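Local structure of putative carbohydrate-active enzyme (Uncultured organism, 5WH8) at residues Ile62-Ile67 against Ile146-Asn151; Pro169-Asn174 against Lys178-Gly183; Gln189-Ala194 against Gln224-Lys229. The protein probably hydrolyses O-glycosidic bonds of cellulose, the chain here being the glycoside hydrolase family 5 module of a longer, multi-modular cellulase. All blocks are in the same frame, centred on the assembly; numbering follows the deposited sequence.

Interaction 1: Ile62-Ile67 against Ile146-Asn151; sequences IFRLAI and ICNEPN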
loop_
_atom_site.group_PDB
_atom_site.type_symbol
_atom_site.label_atom_id
_atom_site.label_comp_id
_atom_site.label_asym_id
_atom_site.label_seq_id
_atom_site.Cartn_x
_atom_site.Cartn_y
_atom_site.Cartn_z
ATOM N N ILE A 62 -5.327 1.823 7.332
ATOM C CA ILE A 62 -4.452 0.880 6.641
ATOM C C ILE A 62 -2.982 1.343 6.793
ATOM O O ILE A 62 -2.700 2.560 6.811
ATOM C CB ILE A 62 -4.865 0.765 5.145
ATOM C CG1 ILE A 62 -4.022 -0.287 4.400
ATOM C CG2 ILE A 62 -4.818 2.117 4.453
ATOM C CD1 ILE A 62 -4.717 -0.708 3.104
ATOM N N PHE A 63 -2.060 0.384 6.925
ATOM C CA PHE A 63 -0.626 0.650 6.954
ATOM C C PHE A 63 0.053 -0.230 5.923
ATOM O O PHE A 63 -0.289 -1.391 5.779
ATOM C CB PHE A 63 -0.013 0.378 8.355
ATOM C CG PHE A 63 1.366 0.962 8.529
ATOM C CD1 PHE A 63 1.564 2.323 8.634
ATOM C CD2 PHE A 63 2.477 0.141 8.531
ATOM C CE1 PHE A 63 2.828 2.864 8.736
ATOM C CE2 PHE A 63 3.753 0.675 8.645
ATOM C CZ PHE A 63 3.932 2.027 8.763
ATOM N N ARG A 64 1.034 0.322 5.226
ATOM C CA ARG A 64 1.756 -0.404 4.180
ATOM C C ARG A 64 3.206 -0.657 4.598
ATOM O O ARG A 64 3.918 0.262 4.985
ATOM C CB ARG A 64 1.684 0.397 2.874
ATOM C CG ARG A 64 2.521 -0.134 1.717
ATOM C CD ARG A 64 2.292 0.796 0.568
ATOM N NE ARG A 64 2.826 0.465 -0.750
ATOM C CZ ARG A 64 3.785 1.136 -1.390
ATOM N NH1 ARG A 64 4.488 2.107 -0.812
ATOM N NH2 ARG A 64 4.068 0.807 -2.632
ATOM N N LEU A 65 3.610 -1.925 4.487
ATOM C CA LEU A 65 4.952 -2.379 4.795
ATOM C C LEU A 65 5.750 -2.430 3.496
ATOM O O LEU A 65 5.614 -3.360 2.706
ATOM C CB LEU A 65 4.907 -3.760 5.484
ATOM C CG LEU A 65 4.068 -3.862 6.754
ATOM C CD1 LEU A 65 4.006 -5.310 7.175
ATOM C CD2 LEU A 65 4.607 -3.016 7.865
ATOM N N ALA A 66 6.574 -1.411 3.291
ATOM C CA ALA A 66 7.404 -1.321 2.089
ATOM C C ALA A 66 8.675 -2.134 2.291
ATOM O O ALA A 66 9.617 -1.676 2.943
ATOM C CB ALA A 66 7.750 0.130 1.784
ATOM N N ILE A 67 8.676 -3.336 1.721
ATOM C CA ILE A 67 9.767 -4.292 1.874
ATOM C C ILE A 67 10.691 -4.168 0.662
ATOM O O ILE A 67 10.461 -4.789 -0.367
ATOM C CB ILE A 67 9.203 -5.713 2.017
ATOM C CG1 ILE A 67 8.293 -5.792 3.246
ATOM C CG2 ILE A 67 10.319 -6.750 2.140
ATOM C CD1 ILE A 67 7.143 -6.710 3.052
ATOM N N ILE A 146 2.235 -7.196 -4.982
ATOM C CA ILE A 146 3.244 -8.153 -5.443
ATOM C C ILE A 146 4.470 -7.509 -6.152
ATOM O O ILE A 146 5.498 -8.194 -6.297
ATOM C CB ILE A 146 2.583 -9.257 -6.358
ATOM C CG1 ILE A 146 1.805 -8.632 -7.527
ATOM C CG2 ILE A 146 1.680 -10.162 -5.521
ATOM C CD1 ILE A 146 1.423 -9.653 -8.643
ATOM N N CYS A 147 4.372 -6.249 -6.583
ATOM C CA CYS A 147 5.509 -5.512 -7.190
ATOM C C CYS A 147 5.268 -3.992 -7.255
ATOM O O CYS A 147 4.701 -3.477 -8.208
ATOM C CB CYS A 147 5.832 -6.037 -8.610
ATOM S SG CYS A 147 4.431 -6.154 -9.754
ATOM N N ASN A 148 5.763 -3.288 -6.248
ATOM C CA ASN A 148 5.597 -1.826 -6.098
ATOM C C ASN A 148 5.549 -0.969 -7.389
ATOM O O ASN A 148 4.479 -0.443 -7.767
ATOM C CB ASN A 148 6.745 -1.336 -5.196
ATOM C CG ASN A 148 6.843 0.178 -5.099
ATOM O OD1 ASN A 148 5.866 0.856 -4.793
ATOM N ND2 ASN A 148 8.043 0.713 -5.338
ATOM N N GLU A 149 6.706 -0.787 -8.023
ATOM C CA GLU A 149 6.856 0.095 -9.200
ATOM C C GLU A 149 7.723 -0.530 -10.289
ATOM O O GLU A 149 8.934 -0.275 -10.357
ATOM C CB GLU A 149 7.459 1.458 -8.814
ATOM C CG GLU A 149 6.442 2.355 -8.109
ATOM C CD GLU A 149 7.004 3.706 -7.717
ATOM O OE1 GLU A 149 8.196 3.987 -7.984
ATOM O OE2 GLU A 149 6.254 4.527 -7.141
ATOM N N PRO A 150 7.118 -1.356 -11.162
ATOM C CA PRO A 150 7.819 -1.764 -12.384
ATOM C C PRO A 150 8.280 -0.519 -13.131
ATOM O O PRO A 150 7.538 0.456 -13.177
ATOM C CB PRO A 150 6.749 -2.552 -13.163
ATOM C CG PRO A 150 5.800 -3.025 -12.106
ATOM C CD PRO A 150 5.744 -1.872 -11.132
ATOM N N ASN A 151 9.489 -0.529 -13.659
ATOM C CA ASN A 151 9.998 0.632 -14.380
ATOM C C ASN A 151 11.177 0.268 -15.263
ATOM O O ASN A 151 11.859 -0.740 -15.053
ATOM C CB ASN A 151 10.386 1.768 -13.411
ATOM C CG ASN A 151 11.607 1.445 -12.555
ATOM O OD1 ASN A 151 12.748 1.765 -12.924
ATOM N ND2 ASN A 151 11.371 0.827 -11.393
#

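Interaction 2: Pro169-Asn174 against Lys178-Gly183; sequences PVIRKN and KIIICG. With EDO (1,2-ethanediol), chain B.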
loop_
_atom_site.group_PDB
_atom_site.type_symbol
_atom_site.label_atom_id
_atom_site.label_comp_id
_atom_site.label_asym_id
_atom_site.label_seq_id
_atom_site.Cartn_x
_atom_site.Cartn_y
_atom_site.Cartn_z
ATOM N N PRO A 169 -0.474 -17.542 -8.988
ATOM C CA PRO A 169 -0.846 -18.935 -8.675
ATOM C C PRO A 169 -0.212 -19.477 -7.388
ATOM O O PRO A 169 -0.793 -20.341 -6.716
ATOM C CB PRO A 169 -0.345 -19.712 -9.904
ATOM C CG PRO A 169 -0.377 -18.699 -11.015
ATOM C CD PRO A 169 0.076 -17.409 -10.347
ATOM N N VAL A 170 0.975 -18.993 -7.059
ATOM C CA VAL A 170 1.672 -19.398 -5.840
ATOM C C VAL A 170 0.925 -18.873 -4.614
ATOM O O VAL A 170 0.804 -19.561 -3.597
ATOM C CB VAL A 170 3.121 -18.890 -5.852
ATOM C CG1 VAL A 170 3.802 -19.106 -4.514
ATOM C CG2 VAL A 170 3.914 -19.567 -6.978
ATOM N N ILE A 171 0.419 -17.653 -4.717
ATOM C CA ILE A 171 -0.380 -17.084 -3.636
ATOM C C ILE A 171 -1.742 -17.796 -3.508
ATOM O O ILE A 171 -2.161 -18.180 -2.418
ATOM C CB ILE A 171 -0.589 -15.561 -3.869
ATOM C CG1 ILE A 171 0.742 -14.825 -3.665
ATOM C CG2 ILE A 171 -1.706 -15.014 -2.958
ATOM C CD1 ILE A 171 0.656 -13.314 -3.994
ATOM N N ARG A 172 -2.419 -17.983 -4.632
ATOM C CA ARG A 172 -3.802 -18.449 -4.620
ATOM C C ARG A 172 -3.918 -19.933 -4.263
ATOM O O ARG A 172 -4.967 -20.361 -3.790
ATOM C CB ARG A 172 -4.456 -18.158 -5.977
ATOM C CG ARG A 172 -4.715 -16.661 -6.226
ATOM C CD ARG A 172 -5.914 -16.191 -5.403
ATOM N NE ARG A 172 -6.052 -14.744 -5.182
ATOM C CZ ARG A 172 -6.702 -13.908 -5.980
ATOM N NH1 ARG A 172 -7.232 -14.326 -7.131
ATOM N NH2 ARG A 172 -6.771 -12.628 -5.648
ATOM N N LYS A 173 -2.851 -20.705 -4.425
ATOM C CA LYS A 173 -2.911 -22.106 -3.979
ATOM C C LYS A 173 -3.002 -22.184 -2.447
ATOM O O LYS A 173 -3.525 -23.156 -1.905
ATOM C CB LYS A 173 -1.710 -22.903 -4.485
ATOM C CG LYS A 173 -0.416 -22.676 -3.769
ATOM C CD LYS A 173 0.613 -23.710 -4.174
ATOM C CE LYS A 173 1.989 -23.353 -3.666
ATOM N NZ LYS A 173 2.124 -23.582 -2.211
ATOM N N ASN A 174 -2.492 -21.160 -1.758
ATOM C CA ASN A 174 -2.536 -21.079 -0.290
ATOM C C ASN A 174 -3.686 -20.231 0.270
ATOM O O ASN A 174 -4.233 -20.533 1.345
ATOM C CB ASN A 174 -1.234 -20.493 0.247
ATOM C CG ASN A 174 -0.028 -21.350 -0.058
ATOM O OD1 ASN A 174 -0.078 -22.581 0.051
ATOM N ND2 ASN A 174 1.073 -20.704 -0.424
ATOM N N LYS A 178 -7.866 -13.539 -0.901
ATOM C CA LYS A 178 -7.239 -12.286 -0.448
ATOM C C LYS A 178 -6.974 -11.368 -1.645
ATOM O O LYS A 178 -6.649 -11.846 -2.720
ATOM C CB LYS A 178 -5.951 -12.630 0.296
ATOM C CG LYS A 178 -5.643 -11.798 1.557
ATOM C CD LYS A 178 -6.735 -11.849 2.595
ATOM C CE LYS A 178 -7.026 -13.248 3.111
ATOM N NZ LYS A 178 -5.877 -13.849 3.864
ATOM N N ILE A 179 -7.173 -10.057 -1.487
ATOM C CA ILE A 179 -6.898 -9.108 -2.573
ATOM C C ILE A 179 -5.411 -9.039 -2.910
ATOM O O ILE A 179 -4.555 -8.948 -2.017
ATOM C CB ILE A 179 -7.400 -7.701 -2.233
ATOM C CG1 ILE A 179 -8.911 -7.746 -1.997
ATOM C CG2 ILE A 179 -7.030 -6.677 -3.349
ATOM C CD1 ILE A 179 -9.541 -6.421 -1.669
ATOM N N ILE A 180 -5.131 -9.128 -4.211
ATOM C CA ILE A 180 -3.792 -8.934 -4.764
ATOM C C ILE A 180 -3.800 -7.629 -5.540
ATOM O O ILE A 180 -4.737 -7.364 -6.312
ATOM C CB ILE A 180 -3.370 -10.111 -5.682
ATOM C CG1 ILE A 180 -3.232 -11.374 -4.829
ATOM C CG2 ILE A 180 -2.072 -9.809 -6.414
ATOM C CD1 ILE A 180 -3.069 -12.661 -5.609
ATOM N N ILE A 181 -2.795 -6.785 -5.295
ATOM C CA ILE A 181 -2.672 -5.479 -5.966
ATOM C C ILE A 181 -1.444 -5.562 -6.861
ATOM O O ILE A 181 -0.341 -5.826 -6.369
ATOM C CB ILE A 181 -2.504 -4.288 -4.981
ATOM C CG1 ILE A 181 -3.570 -4.302 -3.885
ATOM C CG2 ILE A 181 -2.538 -2.933 -5.760
ATOM C CD1 ILE A 181 -3.331 -3.318 -2.728
ATOM N N CYS A 182 -1.638 -5.335 -8.157
ATOM C CA CYS A 182 -0.602 -5.536 -9.163
ATOM C C CYS A 182 -0.078 -4.235 -9.729
ATOM O O CYS A 182 -0.855 -3.443 -10.273
ATOM C CB CYS A 182 -1.154 -6.383 -10.318
ATOM S SG CYS A 182 0.106 -6.830 -11.578
ATOM N N GLY A 183 1.240 -4.023 -9.628
ATOM C CA GLY A 183 1.892 -2.838 -10.150
ATOM C C GLY A 183 1.779 -2.741 -11.659
ATOM O O GLY A 183 1.455 -3.733 -12.329
HETATM C C1 EDO B . -8.559 -8.714 1.921
HETATM O O1 EDO B . -7.390 -8.807 1.125
HETATM C C2 EDO B . -8.472 -7.475 2.789
HETATM O O2 EDO B . -9.573 -7.496 3.683
HETATM O O HOH W 1 -5.009 -14.226 -2.697
#

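Interaction 3: Gln189-Ala194 against Gln224-Lys229; sequences QDVDLA and QVAINK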
loop_
_atom_site.group_PDB
_atom_site.type_symbol
_atom_site.label_atom_id
_atom_site.label_comp_id
_atom_site.label_asym_id
_atom_site.label_seq_id
_atom_site.Cartn_x
_atom_site.Cartn_y
_atom_site.Cartn_z
ATOM N N GLN A 189 2.274 3.901 -13.377
ATOM C CA GLN A 189 1.451 4.900 -14.064
ATOM C C GLN A 189 0.557 4.292 -15.136
ATOM O O GLN A 189 -0.545 4.789 -15.361
ATOM C CB GLN A 189 2.329 5.987 -14.694
ATOM C CG GLN A 189 3.039 6.852 -13.641
ATOM C CD GLN A 189 4.112 7.758 -14.218
ATOM O OE1 GLN A 189 4.089 8.098 -15.403
ATOM N NE2 GLN A 189 5.082 8.110 -13.395
ATOM N N ASP A 190 1.026 3.237 -15.796
ATOM C CA ASP A 190 0.400 2.785 -17.058
ATOM C C ASP A 190 -0.773 1.800 -16.825
ATOM O O ASP A 190 -0.854 0.712 -17.414
ATOM C CB ASP A 190 1.463 2.172 -17.984
ATOM C CG ASP A 190 2.473 3.206 -18.500
ATOM O OD1 ASP A 190 2.236 4.435 -18.406
ATOM O OD2 ASP A 190 3.547 2.788 -18.983
ATOM N N VAL A 191 -1.698 2.214 -15.978
ATOM C CA VAL A 191 -2.891 1.436 -15.720
ATOM C C VAL A 191 -3.740 1.327 -16.990
ATOM O O VAL A 191 -4.434 0.327 -17.165
ATOM C CB VAL A 191 -3.711 2.049 -14.532
ATOM C CG1 VAL A 191 -2.940 1.854 -13.229
ATOM C CG2 VAL A 191 -4.009 3.532 -14.744
ATOM N N ASP A 192 -3.683 2.347 -17.853
ATOM C CA ASP A 192 -4.430 2.313 -19.109
ATOM C C ASP A 192 -3.907 1.249 -20.057
ATOM O O ASP A 192 -4.677 0.707 -20.860
ATOM C CB ASP A 192 -4.413 3.679 -19.797
ATOM C CG ASP A 192 -3.019 4.234 -20.024
ATOM O OD1 ASP A 192 -2.170 4.186 -19.112
ATOM O OD2 ASP A 192 -2.769 4.764 -21.132
ATOM N N LEU A 193 -2.613 0.946 -19.979
ATOM C CA LEU A 193 -2.047 -0.115 -20.808
ATOM C C LEU A 193 -2.360 -1.495 -20.236
ATOM O O LEU A 193 -2.617 -2.431 -20.979
ATOM C CB LEU A 193 -0.539 0.078 -20.956
ATOM C CG LEU A 193 -0.113 1.417 -21.551
ATOM C CD1 LEU A 193 1.396 1.487 -21.748
ATOM C CD2 LEU A 193 -0.857 1.711 -22.844
ATOM N N ALA A 194 -2.355 -1.630 -18.912
ATOM C CA ALA A 194 -2.805 -2.865 -18.304
ATOM C C ALA A 194 -4.260 -3.186 -18.697
ATOM O O ALA A 194 -4.627 -4.354 -18.891
ATOM C CB ALA A 194 -2.657 -2.783 -16.792
ATOM N N GLN A 224 -8.441 7.274 -15.719
ATOM C CA GLN A 224 -9.854 7.210 -16.117
ATOM C C GLN A 224 -10.065 6.221 -17.265
ATOM O O GLN A 224 -11.120 5.563 -17.318
ATOM C CB GLN A 224 -10.397 8.593 -16.514
ATOM C CG GLN A 224 -11.919 8.630 -16.657
ATOM C CD GLN A 224 -12.590 8.394 -15.337
ATOM O OE1 GLN A 224 -12.268 9.076 -14.363
ATOM N NE2 GLN A 224 -13.492 7.413 -15.274
ATOM N N VAL A 225 -9.107 6.124 -18.196
ATOM C CA VAL A 225 -9.178 5.086 -19.239
ATOM C C VAL A 225 -9.270 3.696 -18.592
ATOM O O VAL A 225 -10.112 2.885 -18.961
ATOM C CB VAL A 225 -7.967 5.137 -20.228
ATOM C CG1 VAL A 225 -7.989 3.920 -21.181
ATOM C CG2 VAL A 225 -7.960 6.452 -21.011
ATOM N N ALA A 226 -8.415 3.424 -17.604
ATOM C CA ALA A 226 -8.450 2.131 -16.923
ATOM C C ALA A 226 -9.762 1.864 -16.203
ATOM O O ALA A 226 -10.297 0.755 -16.260
ATOM C CB ALA A 226 -7.285 2.023 -15.924
ATOM N N ILE A 227 -10.275 2.859 -15.495
ATOM C CA ILE A 227 -11.554 2.743 -14.823
ATOM C C ILE A 227 -12.688 2.471 -15.825
ATOM O O ILE A 227 -13.527 1.597 -15.604
ATOM C CB ILE A 227 -11.872 4.006 -14.009
ATOM C CG1 ILE A 227 -10.845 4.180 -12.877
ATOM C CG2 ILE A 227 -13.332 3.939 -13.447
ATOM C CD1 ILE A 227 -10.919 5.541 -12.191
ATOM N N ASN A 228 -12.688 3.202 -16.933
ATOM C CA ASN A 228 -13.733 3.024 -17.934
ATOM C C ASN A 228 -13.681 1.653 -18.588
ATOM O O ASN A 228 -14.725 1.116 -19.015
ATOM C CB ASN A 228 -13.639 4.136 -18.985
ATOM C CG ASN A 228 -14.074 5.493 -18.442
ATOM O OD1 ASN A 228 -14.782 5.594 -17.421
ATOM N ND2 ASN A 228 -13.682 6.540 -19.124
ATOM N N LYS A 229 -12.491 1.060 -18.640
ATOM C CA LYS A 229 -12.308 -0.295 -19.153
ATOM C C LYS A 229 -12.464 -1.403 -18.082
ATOM O O LYS A 229 -12.212 -2.578 -18.360
ATOM C CB LYS A 229 -10.941 -0.402 -19.821
ATOM C CG LYS A 229 -10.875 0.449 -21.103
ATOM C CD LYS A 229 -9.596 0.237 -21.876
ATOM C CE LYS A 229 -9.533 -1.153 -22.508
ATOM N NZ LYS A 229 -10.621 -1.392 -23.499
#

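Interaction 1: Ile62-Ile67 against Ile146-Asn151
Asn148 OD1 accepts a hydrogen bond from Arg64 NH2 at 2.8 Å, and this one bond carries the whole meeting of the two segments. It is clearly bent, with an N-H...O angle of 133°. The oxygen sits at the guanidinium edge, close to its plane, but the donor comes in above the amide's carbonyl plane instead of along a lone pair, and the two flat groups are turned 58° against each other. Arg64 gets there fully stretched: CG lies anti to the backbone N, the chain stays extended out to NE, and the side chain meets that of Asn148 at about a right angle. This is the interior of a TIM barrel. Arg64 reaches inward from strand 62-68, while the loop holding Asn148 follows strand 142-145 and bears the Asn-Glu-Pro sequence of family 5, whose glutamate is the acid/base in relatives. The guanidinium also forms salt bridges through NE to Glu145 and through NH1 to Glu237, with Ser35 OG adding a further bond to NH1, so its rotation is fixed from several directions. On the far side of the amide, Asn148 ND2 bonds Val110 O. The Glu149 carboxylate keeps its distance, OE2 lying 6.2 Å from Arg64 NH2 and bonding His209 instead. Further along the loop, Asn151 ND2 donates to Glu149 O at 2.9 Å and also to Leu111 O.

Interaction 2: Pro169-Asn174 against Lys178-Gly183
Arg172 reaches across to Lys178 and Ile180 with the far half of its side chain. From CB, CG stands anti to the carbonyl carbon, and the bend at chi2 (-75°) turns the guanidinium toward 178-183. NE is the first atom to meet anything there: it gives its hydrogen to a water at 2.7 Å, which lies in the guanidinium plane and in turn donates to Lys178 O. Ile180 CD1 rests over one face of the group, 3.7 Å from NE. At the tip NH2 donates directly to Lys178 O at 3.0 Å, nearly along the C=O axis though tilted from the guanidinium plane, so that carbonyl takes two donors, one direct and one through water. NH1 turns the other way, to Asp202 O. The same Ile180 methyl also meets Ile171, the two side chains reaching toward each other tip to tip with CG2 of Ile171 3.8 Å from CD1 of Ile180. Beyond the carbonyl, Ile179 N donates to an ethanediol O1 at 2.9 Å, and the curled Lys178 chain lies alongside that molecule before its NZ pairs with Asp175. The contact joins the helix of a beta-alpha-beta unit (strand 142-145, helix 157-172, strand 180-182) to its second strand, through Ile171 and Arg172 on Lys178 and Ile180, while Ile171 also leans on Trp129 of helix 122-135.

Interaction 3: Gln189-Ala194 against Gln224-Lys229
Ala226 points its CB at the first turn of helix 191-194, with Val191 and Asp192 presenting themselves to it at an angle. The methyl is 3.5 Å from Val191 O and 3.8 Å from Val191 CG2, so it touches backbone and branch at once. The backbones come close here: CA of Ala226 is 4.6 Å from CA of Asp192. With CG1 anti to the carbonyl carbon (chi1 -69°), Val191 CG2 falls between backbone N and carbonyl carbon and is the branch on the alanine. One residue on, Asp192 offers its methylene and not its charge, CB meeting Val225 CG1 at 3.8 Å. Its CG likewise stands between backbone N and carbonyl carbon (chi1 55°), which takes the carboxylate away from the valine, and OD1 pairs with Lys222 NZ. Lys222, from earlier in helix 217-228, also forms a salt bridge with Asp190 OD1, so it ties 189-194 to that helix. Asp190 precedes helix 191-194 at the N-cap position without capping it by its side chain, and centres an inverse gamma turn, its OD2 taken by Thr186. Within helix 217-228, Gln224 NE2 donates to Asn228 OD1 at 3.1 Å, one turn along. In the barrel, the short helix 191-194 comes before strand 204-211 and helix 217-228 comes after it; Val191 and Ile227, one from each helix, both rest on Leu233 at the start of strand 233-239.

Interactions 1 and 2 meet directly, their centres 14 Å apart. Ile146 N probably donates to Ile181 O (3.2 Å), linking the start of the loop after strand 142-145 to strand 180-182, and Ile146 CG2 packs on Ile171 CD1 at 3.6 Å, so the Asn-Glu-Pro loop is rooted in the same apolar layer as Ile171 of helix 157-172. The centre of interaction 1 is about 6 Å from the chain centre, toward the C-terminal end of the barrel, where family 5 enzymes have their active site; interaction 2 lies farther out, at about 15 Å. Interaction 3, at about 19 Å, belongs to the outer helical layer and touches neither, its nearest atoms being about 6 Å from each.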